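PDB 5GKD: AlyGC from Glaciecola chathamensis, which degrades alginate as a lyase of polysaccharide lyase family 6, probably cutting its glycosidic bonds by beta-elimination. Local coordinates for residues Ile476-Thr482 and Leu502-Lys508; Asp433-Gly437 and Lys481-Ile485; Leu4-Pro8 and Trp31-Glu35; Ala151-Thr155 and His192-Ser197; Asp167-Phe171 and Ile417-Gly423. All coordinates share one frame; numbering follows the deposited sequence.

Interaction 1: Ile476-Thr482 and Leu502-Lys508; sequences ILSLDKT and LIEINNK
L477 lies alongside L502 and I503, and its side chain can be followed outward atom by atom. CB sits 3.3 Å from the carbonyl O of L502, the same oxygen that takes the backbone N-H of L477. With CG anti to the carbonyl carbon (chi1 -77°), the branch lies beside L502, and both CG and CD2 stay near L502 O. At the tip, L477 CD2 meets CD1 of L502 at 3.8 Å and CG1 of I503 at 4.1 Å, the two leucines pointing the same way. Helix 450-457 meets L477 through L451, F452 and I455, so a branched apolar residue suits this buried place.

Strands 477-479 and 503-505 run parallel, their axes 21° apart. E504 N donates to L477 O at 2.9 Å. Further along, L479 N reaches E504 O at 2.8 Å, almost in line with the carbonyl, and N506 N closes the ladder on L479 O. S478 and E504 share the other face of the sheet, where I476 CG2 also lies 3.9 Å from E504 CB. This face is less buried, which suits a hydroxyl and an acid; E504 OE1 has a salt bridge to R533. Beyond the strands the pairing opens, and a water joins T482 OG1, a hydroxyl also hydrogen-bonded by N510, to K508 O, to which it donates at 2.7 Å. Pairing of like positions in parallel, with leucine and isoleucine stacked rung over rung inside, is the hallmark of successive coils of a parallel beta-helix, here the first two strands of one wall of the C-terminal helix.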
# COMPACT_ATOMS: atom_id res chain seq x y z
N ILE A 476 -2.84 -16.13 -11.61
CA ILE A 476 -1.76 -15.15 -11.60
C ILE A 476 -0.41 -15.85 -11.52
O ILE A 476 -0.23 -16.82 -10.76
CB ILE A 476 -1.96 -14.17 -10.43
CG1 ILE A 476 -3.17 -13.27 -10.72
CG2 ILE A 476 -0.73 -13.32 -10.22
CD1 ILE A 476 -3.46 -12.31 -9.59
N LEU A 477 0.53 -15.40 -12.34
CA LEU A 477 1.89 -15.92 -12.34
C LEU A 477 2.70 -15.08 -11.37
O LEU A 477 3.16 -13.99 -11.71
CB LEU A 477 2.49 -15.85 -13.74
CG LEU A 477 2.12 -16.84 -14.85
CD1 LEU A 477 0.98 -17.74 -14.47
CD2 LEU A 477 1.83 -16.10 -16.14
N SER A 478 2.87 -15.56 -10.14
CA SER A 478 3.59 -14.80 -9.13
C SER A 478 5.03 -15.28 -9.10
O SER A 478 5.30 -16.48 -8.92
CB SER A 478 2.92 -14.89 -7.76
OG SER A 478 2.60 -16.21 -7.43
N LEU A 479 5.95 -14.35 -9.30
CA LEU A 479 7.37 -14.63 -9.44
C LEU A 479 8.09 -14.25 -8.15
O LEU A 479 8.04 -13.09 -7.73
CB LEU A 479 7.94 -13.85 -10.62
CG LEU A 479 9.30 -14.20 -11.17
CD1 LEU A 479 9.39 -15.69 -11.46
CD2 LEU A 479 9.51 -13.42 -12.44
N ASP A 480 8.74 -15.23 -7.52
CA ASP A 480 9.51 -14.99 -6.31
C ASP A 480 10.93 -15.51 -6.49
O ASP A 480 11.61 -15.83 -5.52
CB ASP A 480 8.84 -15.61 -5.07
CG ASP A 480 8.71 -17.13 -5.14
OD1 ASP A 480 9.20 -17.75 -6.11
OD2 ASP A 480 8.13 -17.72 -4.22
N LYS A 481 11.39 -15.58 -7.74
CA LYS A 481 12.76 -15.98 -8.04
C LYS A 481 13.21 -15.21 -9.28
O LYS A 481 12.44 -14.46 -9.88
CB LYS A 481 12.85 -17.49 -8.24
CG LYS A 481 12.21 -17.97 -9.53
CD LYS A 481 11.81 -19.43 -9.48
CE LYS A 481 10.57 -19.61 -8.65
NZ LYS A 481 10.02 -21.00 -8.73
N THR A 482 14.45 -15.42 -9.68
CA THR A 482 14.96 -14.81 -10.91
C THR A 482 14.67 -15.75 -12.07
O THR A 482 15.02 -16.93 -12.03
CB THR A 482 16.46 -14.51 -10.79
OG1 THR A 482 16.68 -13.53 -9.76
CG2 THR A 482 17.00 -13.98 -12.11
N LEU A 502 -1.52 -10.63 -15.24
CA LEU A 502 -0.79 -11.74 -15.82
C LEU A 502 0.38 -12.16 -14.93
O LEU A 502 0.49 -13.33 -14.55
CB LEU A 502 -0.28 -11.36 -17.21
CG LEU A 502 0.51 -12.47 -17.89
CD1 LEU A 502 -0.38 -13.69 -18.05
CD2 LEU A 502 1.06 -12.00 -19.21
N ILE A 503 1.26 -11.22 -14.60
CA ILE A 503 2.47 -11.50 -13.85
C ILE A 503 2.59 -10.54 -12.67
O ILE A 503 2.51 -9.31 -12.85
CB ILE A 503 3.73 -11.40 -14.73
CG1 ILE A 503 3.69 -12.45 -15.83
CG2 ILE A 503 4.98 -11.59 -13.88
CD1 ILE A 503 4.82 -12.31 -16.82
N GLU A 504 2.83 -11.10 -11.49
CA GLU A 504 3.06 -10.37 -10.25
C GLU A 504 4.49 -10.63 -9.80
O GLU A 504 4.94 -11.78 -9.75
CB GLU A 504 2.08 -10.82 -9.17
CG GLU A 504 2.36 -10.26 -7.80
CD GLU A 504 1.47 -10.88 -6.74
OE1 GLU A 504 0.49 -10.24 -6.32
OE2 GLU A 504 1.75 -12.03 -6.32
N ILE A 505 5.22 -9.57 -9.48
CA ILE A 505 6.60 -9.67 -9.05
C ILE A 505 6.64 -9.52 -7.53
O ILE A 505 6.32 -8.45 -6.99
CB ILE A 505 7.50 -8.64 -9.75
CG1 ILE A 505 7.37 -8.78 -11.27
CG2 ILE A 505 8.96 -8.82 -9.32
CD1 ILE A 505 8.14 -7.73 -12.07
N ASN A 506 7.01 -10.59 -6.84
CA ASN A 506 7.16 -10.65 -5.40
C ASN A 506 8.61 -10.47 -5.00
O ASN A 506 9.51 -10.44 -5.84
CB ASN A 506 6.65 -11.99 -4.86
CG ASN A 506 5.14 -12.13 -4.97
OD1 ASN A 506 4.62 -13.10 -5.53
ND2 ASN A 506 4.42 -11.17 -4.42
N ASN A 507 8.84 -10.39 -3.69
CA ASN A 507 10.19 -10.40 -3.15
C ASN A 507 11.01 -11.51 -3.78
O ASN A 507 10.54 -12.65 -3.89
CB ASN A 507 10.16 -10.57 -1.63
CG ASN A 507 9.67 -9.32 -0.93
OD1 ASN A 507 9.93 -8.21 -1.38
ND2 ASN A 507 8.97 -9.51 0.17
N LYS A 508 12.23 -11.17 -4.21
CA LYS A 508 13.21 -12.06 -4.83
C LYS A 508 12.87 -12.33 -6.29
O LYS A 508 13.67 -12.95 -6.99
CB LYS A 508 13.37 -13.40 -4.07
CG LYS A 508 13.65 -13.18 -2.56
CD LYS A 508 13.55 -14.44 -1.74
CE LYS A 508 14.61 -15.41 -2.16
NZ LYS A 508 15.92 -14.71 -2.23
O HOH W 1 16.32 -13.66 -7.07

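Interaction 2: Asp433-Gly437 and Lys481-Ile485; sequences DVAFG and KTLTI
F436 and T482 cross at about a right angle, the phenyl ring being brought down on the threonine methyl. The ring's CD1 stands 3.7 Å from T482 CG2, approached obliquely. That methyl is available because T482 holds its hydroxyl beside the backbone N (chi1 -64°), which leaves CG2 anti to the same nitrogen, while OG1 is engaged by the side-chain amide of N510. A beta-branched threonine thus serves twice, offering a methyl to the aromatic ring and a hydroxyl to the next coil. V434 meets the same residue differently: the two side chains slide past one another in opposite directions, with V434 CB 3.7 Å from T482 OG1 and V434 CG1 3.9 Å from T482 CB.

The strand belongs to the C-terminal parallel beta-helix, where strand 482-487 lies between strands 462-466 and 510-514, and segment 433-437 is the approach to that helix, laid over the outer side of its early coils. T482 and T484 both face this segment, whereas L483, between them, turns away from it toward I455 and L464.

Further along, the ring edge at F436 CE1 meets the carbonyl O of L483 at 3.6 Å, near the ring plane. T484 crosses F436 obliquely, T484 OG1 lying 3.6 Å from F436 CD1. A water in the plane of the ring, at its edge, accepts from G437 N at 2.9 Å and is also hydrogen-bonded to T484 OG1. G437 has a positive phi of 73°, which favours glycine where the backbone turns. R544 makes a cation-pi contact with F436 and also donates to V434 O, binding ring and loop backbone together.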
# COMPACT_ATOMS: atom_id res chain seq x y z
N ASP A 433 23.36 -10.92 -5.94
CA ASP A 433 22.31 -11.03 -6.94
C ASP A 433 22.41 -12.35 -7.71
O ASP A 433 23.50 -12.88 -7.92
CB ASP A 433 22.38 -9.86 -7.93
CG ASP A 433 22.07 -8.53 -7.28
OD1 ASP A 433 21.31 -8.50 -6.29
OD2 ASP A 433 22.57 -7.49 -7.78
N VAL A 434 21.26 -12.86 -8.14
CA VAL A 434 21.19 -13.97 -9.09
C VAL A 434 21.17 -13.40 -10.51
O VAL A 434 20.37 -12.51 -10.82
CB VAL A 434 19.96 -14.85 -8.84
CG1 VAL A 434 19.91 -15.99 -9.89
CG2 VAL A 434 19.99 -15.44 -7.45
N ALA A 435 22.04 -13.92 -11.37
CA ALA A 435 22.11 -13.43 -12.73
C ALA A 435 21.03 -14.07 -13.59
O ALA A 435 20.68 -15.24 -13.39
CB ALA A 435 23.48 -13.72 -13.33
N PHE A 436 20.51 -13.31 -14.54
CA PHE A 436 19.56 -13.87 -15.49
C PHE A 436 20.24 -14.94 -16.33
O PHE A 436 21.34 -14.73 -16.84
CB PHE A 436 19.01 -12.77 -16.40
CG PHE A 436 17.93 -11.94 -15.78
CD1 PHE A 436 16.70 -12.50 -15.45
CD2 PHE A 436 18.11 -10.59 -15.60
CE1 PHE A 436 15.70 -11.72 -14.89
CE2 PHE A 436 17.10 -9.80 -15.06
CZ PHE A 436 15.90 -10.37 -14.70
N GLY A 437 19.59 -16.10 -16.46
CA GLY A 437 20.14 -17.14 -17.30
C GLY A 437 21.34 -17.86 -16.72
O GLY A 437 22.05 -18.55 -17.46
N LYS A 481 11.39 -15.58 -7.74
CA LYS A 481 12.76 -15.98 -8.04
C LYS A 481 13.21 -15.21 -9.28
O LYS A 481 12.44 -14.46 -9.88
CB LYS A 481 12.85 -17.49 -8.24
CG LYS A 481 12.21 -17.97 -9.53
CD LYS A 481 11.81 -19.43 -9.48
CE LYS A 481 10.57 -19.61 -8.65
NZ LYS A 481 10.02 -21.00 -8.73
N THR A 482 14.45 -15.42 -9.68
CA THR A 482 14.96 -14.81 -10.91
C THR A 482 14.67 -15.75 -12.07
O THR A 482 15.02 -16.93 -12.03
CB THR A 482 16.46 -14.51 -10.79
OG1 THR A 482 16.68 -13.53 -9.76
CG2 THR A 482 17.00 -13.98 -12.11
N LEU A 483 14.01 -15.23 -13.11
CA LEU A 483 13.50 -16.11 -14.16
C LEU A 483 13.49 -15.39 -15.49
O LEU A 483 13.22 -14.19 -15.55
CB LEU A 483 12.08 -16.58 -13.82
CG LEU A 483 11.66 -17.96 -14.33
CD1 LEU A 483 12.32 -19.06 -13.51
CD2 LEU A 483 10.14 -18.09 -14.30
N THR A 484 13.79 -16.13 -16.56
CA THR A 484 13.64 -15.65 -17.93
C THR A 484 12.57 -16.48 -18.62
O THR A 484 12.63 -17.72 -18.59
CB THR A 484 14.96 -15.74 -18.70
OG1 THR A 484 15.93 -14.88 -18.10
CG2 THR A 484 14.76 -15.30 -20.14
N ILE A 485 11.61 -15.82 -19.24
CA ILE A 485 10.59 -16.47 -20.06
C ILE A 485 10.90 -16.14 -21.52
O ILE A 485 10.77 -14.99 -21.94
CB ILE A 485 9.18 -16.05 -19.65
CG1 ILE A 485 8.95 -16.38 -18.17
CG2 ILE A 485 8.16 -16.73 -20.53
CD1 ILE A 485 7.57 -16.12 -17.68
O HOH W 2 16.78 -16.31 -15.75

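Interaction 3: Leu4-Pro8 and Trp31-Glu35; sequences LVKTP and WRDFE
P8 lies across F34 and beside W31, and these touches, like that of V5 on W31, are apolar. P8 CB approaches F34 CE1 at 3.7 Å, and P8 CD lies 4.0 Å from W31 CZ3. Farther back, V5 CG2 is 4.3 Å from W31 CH2. A more directed interaction is the CH-pi contact of P8 with F34: P8 CG stands over one face of the phenyl ring, 4.3 Å from its centroid and offset toward the rim. With F34 CG anti to its own backbone N (chi1 -168°), the ring reaches out under the proline.

Backbone groups meet the end of the indole. V5 O lies in the ring plane 3.5 Å from W31 CH2, and T7 O also lies in that plane, near W31 CZ3. Obliquely, W31 CH2 nears K6 C and W31 CZ3 nears T7 C, both at 3.5 Å. The indole NE1 donates to A27 O, while T7 N-caps helix 8-17 by accepting from A10 N.

A rigid proline suits the first turn of a helix, needing no N-H there. The chemistry implies van der Waals packing without hydrogen bonds between the segments, consistent with helix 8-17 covering the N-terminal end of the beta-helix.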
# COMPACT_ATOMS: atom_id res chain seq x y z
N LEU A 4 27.52 -23.15 29.63
CA LEU A 4 26.74 -23.56 28.47
C LEU A 4 25.25 -23.43 28.78
O LEU A 4 24.79 -23.92 29.82
CB LEU A 4 27.08 -25.01 28.11
CG LEU A 4 27.07 -25.54 26.67
CD1 LEU A 4 26.57 -26.98 26.62
CD2 LEU A 4 26.32 -24.65 25.70
N VAL A 5 24.49 -22.79 27.89
CA VAL A 5 23.06 -22.60 28.06
C VAL A 5 22.33 -22.97 26.77
O VAL A 5 22.84 -22.75 25.67
CB VAL A 5 22.71 -21.17 28.49
CG1 VAL A 5 23.33 -20.87 29.84
CG2 VAL A 5 23.16 -20.15 27.44
N LYS A 6 21.14 -23.54 26.90
CA LYS A 6 20.40 -24.04 25.75
C LYS A 6 19.02 -23.43 25.61
O LYS A 6 18.30 -23.80 24.67
CB LYS A 6 20.29 -25.57 25.82
CG LYS A 6 21.63 -26.31 25.78
CD LYS A 6 21.49 -27.81 25.94
CE LYS A 6 22.86 -28.50 25.94
NZ LYS A 6 22.74 -29.96 26.23
N THR A 7 18.61 -22.53 26.50
CA THR A 7 17.33 -21.85 26.42
C THR A 7 17.49 -20.41 26.89
O THR A 7 18.44 -20.09 27.60
CB THR A 7 16.24 -22.52 27.28
OG1 THR A 7 16.64 -22.48 28.66
CG2 THR A 7 16.00 -23.95 26.86
N PRO A 8 16.57 -19.53 26.51
CA PRO A 8 16.63 -18.17 27.06
C PRO A 8 16.56 -18.13 28.57
O PRO A 8 17.23 -17.30 29.20
CB PRO A 8 15.43 -17.47 26.40
CG PRO A 8 15.27 -18.17 25.12
CD PRO A 8 15.61 -19.62 25.39
N TRP A 31 18.16 -20.02 17.57
CA TRP A 31 17.46 -19.33 18.66
C TRP A 31 16.51 -18.34 18.02
O TRP A 31 16.95 -17.30 17.52
CB TRP A 31 18.43 -18.62 19.59
CG TRP A 31 19.44 -19.50 20.20
CD1 TRP A 31 20.39 -20.22 19.56
CD2 TRP A 31 19.60 -19.75 21.59
NE1 TRP A 31 21.13 -20.92 20.46
CE2 TRP A 31 20.68 -20.65 21.72
CE3 TRP A 31 18.95 -19.31 22.75
CZ2 TRP A 31 21.12 -21.10 22.95
CZ3 TRP A 31 19.39 -19.76 23.98
CH2 TRP A 31 20.46 -20.66 24.07
N ARG A 32 15.21 -18.64 18.04
CA ARG A 32 14.23 -17.81 17.36
C ARG A 32 13.60 -16.84 18.35
O ARG A 32 13.36 -17.17 19.50
CB ARG A 32 13.15 -18.68 16.69
CG ARG A 32 12.16 -17.87 15.85
CD ARG A 32 11.82 -18.49 14.50
NE ARG A 32 10.97 -17.58 13.73
CZ ARG A 32 11.26 -17.02 12.55
NH1 ARG A 32 12.41 -17.28 11.91
NH2 ARG A 32 10.38 -16.20 11.99
N ASP A 33 13.37 -15.61 17.89
CA ASP A 33 12.71 -14.58 18.70
C ASP A 33 13.43 -14.38 20.03
O ASP A 33 12.80 -14.28 21.08
CB ASP A 33 11.24 -14.93 18.94
CG ASP A 33 10.45 -15.13 17.65
OD1 ASP A 33 10.80 -14.55 16.60
OD2 ASP A 33 9.45 -15.86 17.70
N PHE A 34 14.76 -14.31 19.99
CA PHE A 34 15.58 -14.18 21.19
C PHE A 34 16.09 -12.74 21.28
O PHE A 34 17.05 -12.37 20.61
CB PHE A 34 16.75 -15.16 21.14
CG PHE A 34 17.49 -15.30 22.44
CD1 PHE A 34 16.96 -14.80 23.62
CD2 PHE A 34 18.72 -15.93 22.49
CE1 PHE A 34 17.65 -14.93 24.81
CE2 PHE A 34 19.41 -16.05 23.69
CZ PHE A 34 18.87 -15.55 24.84
N GLU A 35 15.45 -11.94 22.14
CA GLU A 35 15.89 -10.58 22.45
C GLU A 35 16.91 -10.65 23.58
O GLU A 35 16.54 -10.76 24.75
CB GLU A 35 14.71 -9.70 22.83
CG GLU A 35 13.75 -9.43 21.69
CD GLU A 35 12.58 -8.54 22.08
OE1 GLU A 35 12.78 -7.32 22.27
OE2 GLU A 35 11.46 -9.06 22.17

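Interaction 4: Ala151-Thr155 and His192-Ser197; sequences AVRLT and HSLTDS. With PO4 (phosphate ion), chain G.
H192 turns its imidazole across the backbone of L154 and T155 by its two torsions (chi1 -56°, chi2 -63°), while the L154 branch, with chi1 -60°, runs toward T195 and S197. The backbones themselves put L154 CB and H192 CB 3.8 Å apart. One face of the ring receives L154 O, 3.4 Å from H192 CG, and T155 CA, in a CH-pi contact 3.8 Å from the centroid. A flat ring suits a place against backbone. L154 O also accepts from Q160. L154 CD2 lies 3.8 Å from S197 OG, an oxygen already hydrogen-bonded to T199 and N162, and CD1 comes near T195 OG1.

T195 OG1 donates to H192 O at 2.7 Å, in the carbonyl plane. T195 N grips the same oxygen, fixing the type I turn that places H192. R153 bends at chi2 and chi3 to bring its guanidinium to a phosphate, probably from the crystallisation liquor: R153 NE donates to O1 at 3.0 Å and NH2 to O4 at 2.6 Å. T155 CG2 rests over a face of the guanidinium, and Y129 and R94 also hold the anion.

The contact joins the turns following two neighbouring rungs of the N-terminal beta-helix: strand 150-152 pairs with strands 124-128 and 185-188, and the H192 loop leads from 185-188 to strand 200-207.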
# COMPACT_ATOMS: atom_id res chain seq x y z
N ALA A 151 25.73 3.14 13.25
CA ALA A 151 25.90 4.51 13.68
C ALA A 151 26.52 4.57 15.07
O ALA A 151 26.40 3.63 15.86
CB ALA A 151 24.56 5.26 13.65
N VAL A 152 27.21 5.66 15.34
CA VAL A 152 27.67 6.04 16.68
C VAL A 152 26.78 7.17 17.14
O VAL A 152 26.70 8.21 16.47
CB VAL A 152 29.14 6.50 16.66
CG1 VAL A 152 29.50 7.17 17.96
CG2 VAL A 152 30.07 5.34 16.37
N ARG A 153 26.09 6.98 18.26
CA ARG A 153 25.20 8.00 18.81
C ARG A 153 25.95 8.88 19.79
O ARG A 153 26.83 8.43 20.51
CB ARG A 153 24.01 7.39 19.55
CG ARG A 153 22.96 6.77 18.70
CD ARG A 153 22.14 7.81 17.96
NE ARG A 153 20.85 8.12 18.56
CZ ARG A 153 20.25 9.29 18.37
NH1 ARG A 153 20.86 10.23 17.66
NH2 ARG A 153 19.07 9.55 18.91
N LEU A 154 25.52 10.14 19.88
CA LEU A 154 26.20 11.13 20.70
C LEU A 154 25.21 11.89 21.57
O LEU A 154 25.43 13.05 21.91
CB LEU A 154 26.97 12.10 19.82
CG LEU A 154 28.02 11.40 18.97
CD1 LEU A 154 28.56 12.40 17.96
CD2 LEU A 154 29.11 10.86 19.86
N THR A 155 24.11 11.24 21.94
CA THR A 155 22.97 12.01 22.41
C THR A 155 23.19 12.58 23.80
O THR A 155 22.56 13.58 24.14
CB THR A 155 21.70 11.16 22.33
OG1 THR A 155 21.94 9.88 22.90
CG2 THR A 155 21.34 10.96 20.89
N HIS A 192 24.16 16.86 17.29
CA HIS A 192 25.33 16.68 18.13
C HIS A 192 26.64 16.81 17.36
O HIS A 192 27.69 16.37 17.85
CB HIS A 192 25.24 15.33 18.83
CG HIS A 192 23.99 15.16 19.61
ND1 HIS A 192 23.67 15.97 20.68
CD2 HIS A 192 22.94 14.32 19.45
CE1 HIS A 192 22.50 15.62 21.16
NE2 HIS A 192 22.03 14.63 20.43
N SER A 193 26.60 17.41 16.17
CA SER A 193 27.76 17.44 15.30
C SER A 193 28.84 18.40 15.77
O SER A 193 29.99 18.26 15.34
CB SER A 193 27.34 17.79 13.87
OG SER A 193 26.59 18.99 13.84
N LEU A 194 28.53 19.34 16.65
CA LEU A 194 29.55 20.21 17.20
C LEU A 194 30.24 19.62 18.43
O LEU A 194 31.15 20.23 18.97
CB LEU A 194 28.96 21.58 17.54
CG LEU A 194 28.30 22.22 16.32
CD1 LEU A 194 27.74 23.60 16.62
CD2 LEU A 194 29.31 22.29 15.19
N THR A 195 29.84 18.43 18.86
CA THR A 195 30.55 17.76 19.94
C THR A 195 31.66 16.91 19.33
O THR A 195 31.62 16.56 18.16
CB THR A 195 29.62 16.89 20.78
OG1 THR A 195 29.22 15.74 20.04
CG2 THR A 195 28.37 17.67 21.18
N ASP A 196 32.67 16.62 20.15
CA ASP A 196 33.82 15.84 19.74
C ASP A 196 33.56 14.37 20.04
O ASP A 196 33.34 14.00 21.20
CB ASP A 196 35.09 16.29 20.47
CG ASP A 196 35.57 17.66 20.04
OD1 ASP A 196 35.29 18.07 18.90
OD2 ASP A 196 36.24 18.31 20.85
N SER A 197 33.63 13.53 19.01
CA SER A 197 33.40 12.10 19.17
C SER A 197 34.68 11.30 19.34
O SER A 197 34.69 10.35 20.12
CB SER A 197 32.60 11.58 17.97
OG SER A 197 32.37 10.19 18.06
P PO4 G . 17.65 6.76 20.27
O1 PO4 G . 19.12 6.80 20.60
O2 PO4 G . 16.82 6.26 21.44
O3 PO4 G . 17.47 5.86 19.07
O4 PO4 G . 17.16 8.15 19.93

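Interaction 5: Asp167-Phe171 and Ile417-Gly423; sequences DHNYF and IGKDEVG
H168 and G423 are joined by a single backbone bond, G423 N donating to H168 O at 3.2 Å and nearly straight (176°), although the donor is tilted from the carbonyl plane. G423 adopts phi 79° and psi -145°, where a side chain would jam against the preceding carbonyl, and its CA packs close to Y170 CB, so glycine suits the spot.

The histidine ring is fixed on its own side first. Its ND1 donates to D167 OD2 at 2.6 Å, in the ring plane and toward the oxygen's anti lone pair; D167 OD1 in turn has salt bridges to R134 and R165, while H137 stacks on the imidazole. Against CD2 of H168 comes I417 CD1 at 3.5 Å, the two side chains crossing at about a right angle. V422 points into the peptide of N169 and toward Y170 CB, but its CG1 is placed too tightly there to be relied on.

K419 runs fully extended to cross Y170 obliquely, its CE 3.6 Å from the phenolic OH of Y170. The hydroxyl accepts from a water that in turn takes a bond from K419 NZ at 2.8 Å, and D207 is its direct partner. K429 adds a cation-pi contact with the tyrosine and donates to V422 O.

Segment 417-423 thus lies against the start of strand 170-171 on the outer side of the N-terminal beta-helix, with V422 between H168 and Y170. The chemistry implies a mixed junction: one direct backbone bond, a water link between K419 and Y170, and van der Waals packing of I417 on a histidine whose rotation D167 fixes.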
# COMPACT_ATOMS: atom_id res chain seq x y z
N ASP A 167 36.89 -1.40 13.39
CA ASP A 167 38.04 -1.83 12.62
C ASP A 167 37.84 -3.24 12.08
O ASP A 167 37.16 -4.06 12.68
CB ASP A 167 39.33 -1.78 13.45
CG ASP A 167 39.34 -2.78 14.59
OD1 ASP A 167 38.79 -2.47 15.65
OD2 ASP A 167 39.90 -3.89 14.42
N HIS A 168 38.46 -3.49 10.92
CA HIS A 168 38.53 -4.82 10.32
C HIS A 168 37.16 -5.42 10.07
O HIS A 168 37.00 -6.64 10.10
CB HIS A 168 39.36 -5.77 11.19
CG HIS A 168 40.79 -5.39 11.30
ND1 HIS A 168 41.28 -4.63 12.35
CD2 HIS A 168 41.84 -5.63 10.48
CE1 HIS A 168 42.58 -4.45 12.18
NE2 HIS A 168 42.94 -5.04 11.05
N ASN A 169 36.15 -4.60 9.83
CA ASN A 169 34.82 -5.11 9.53
C ASN A 169 34.64 -5.28 8.03
O ASN A 169 35.24 -4.55 7.23
CB ASN A 169 33.75 -4.19 10.08
CG ASN A 169 33.79 -4.11 11.59
OD1 ASN A 169 33.50 -5.09 12.27
ND2 ASN A 169 34.15 -2.94 12.13
N TYR A 170 33.85 -6.27 7.65
CA TYR A 170 33.41 -6.43 6.27
C TYR A 170 32.03 -5.80 6.17
O TYR A 170 31.05 -6.35 6.68
CB TYR A 170 33.38 -7.89 5.84
CG TYR A 170 32.84 -8.12 4.43
CD1 TYR A 170 33.49 -7.59 3.32
CD2 TYR A 170 31.70 -8.89 4.23
CE1 TYR A 170 33.00 -7.81 2.03
CE2 TYR A 170 31.21 -9.11 2.96
CZ TYR A 170 31.85 -8.57 1.87
OH TYR A 170 31.34 -8.79 0.61
N PHE A 171 31.96 -4.64 5.53
CA PHE A 171 30.69 -4.05 5.16
C PHE A 171 30.40 -4.53 3.74
O PHE A 171 30.89 -3.96 2.76
CB PHE A 171 30.73 -2.53 5.27
CG PHE A 171 30.91 -2.03 6.68
CD1 PHE A 171 29.86 -2.06 7.58
CD2 PHE A 171 32.12 -1.52 7.11
CE1 PHE A 171 30.01 -1.59 8.89
CE2 PHE A 171 32.27 -1.05 8.42
CZ PHE A 171 31.22 -1.10 9.30
N ILE A 417 44.04 -2.94 3.11
CA ILE A 417 43.50 -4.17 3.67
C ILE A 417 42.74 -4.94 2.59
O ILE A 417 42.07 -4.34 1.74
CB ILE A 417 42.63 -3.88 4.90
CG1 ILE A 417 42.31 -5.18 5.64
CG2 ILE A 417 41.36 -3.13 4.54
CD1 ILE A 417 42.51 -5.06 7.13
N GLY A 418 42.88 -6.26 2.61
CA GLY A 418 42.23 -7.09 1.62
C GLY A 418 40.85 -7.57 2.05
O GLY A 418 40.51 -7.56 3.22
N LYS A 419 40.06 -7.98 1.06
CA LYS A 419 38.72 -8.48 1.35
C LYS A 419 38.76 -9.70 2.27
O LYS A 419 37.84 -9.91 3.06
CB LYS A 419 37.99 -8.81 0.04
CG LYS A 419 36.54 -9.26 0.20
CD LYS A 419 35.88 -9.40 -1.16
CE LYS A 419 34.43 -9.78 -1.06
NZ LYS A 419 33.84 -10.07 -2.40
N ASP A 420 39.81 -10.52 2.18
CA ASP A 420 39.88 -11.72 3.01
C ASP A 420 40.67 -11.50 4.30
O ASP A 420 40.88 -12.45 5.04
CB ASP A 420 40.45 -12.90 2.22
CG ASP A 420 41.64 -12.53 1.36
OD1 ASP A 420 42.59 -11.88 1.87
OD2 ASP A 420 41.64 -12.90 0.17
N GLU A 421 41.06 -10.27 4.60
CA GLU A 421 41.66 -9.96 5.89
C GLU A 421 40.68 -9.29 6.83
O GLU A 421 41.09 -8.73 7.84
CB GLU A 421 42.87 -9.05 5.71
CG GLU A 421 43.89 -9.59 4.74
CD GLU A 421 44.98 -8.60 4.50
OE1 GLU A 421 45.99 -8.64 5.21
OE2 GLU A 421 44.79 -7.73 3.64
N VAL A 422 39.41 -9.34 6.50
CA VAL A 422 38.39 -8.59 7.19
C VAL A 422 37.21 -9.53 7.40
O VAL A 422 37.07 -10.54 6.72
CB VAL A 422 38.07 -7.34 6.33
CG1 VAL A 422 36.74 -6.95 6.47
CG2 VAL A 422 38.99 -6.17 6.69
N GLY A 423 36.38 -9.23 8.40
CA GLY A 423 35.25 -10.11 8.67
C GLY A 423 35.66 -11.35 9.46
O GLY A 423 36.54 -11.31 10.31
O HOH W 3 31.24 -10.81 -1.72

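How the interactions relate
From the N terminus, interaction 3 comes first, closing a short loop across helix 8-17 at the end of the N-terminal beta-helix. Interaction 4 closes a loop of one coil between neighbouring rungs of that helix. Interaction 5 crosses it, since 167-171 lies between the two segments of interaction 4, and spans 245 residues to bring the connection after strand 398-400 back onto the N-terminal beta-helix. The same connection then reaches interaction 2, which ties it to the C-terminal beta-helix. Interaction 1 opens on the stretch where interaction 2 closes, sharing K481 and T482 with it, and joins early coils there. Interactions 4 and 5 approach within about 8 Å at their nearest atoms.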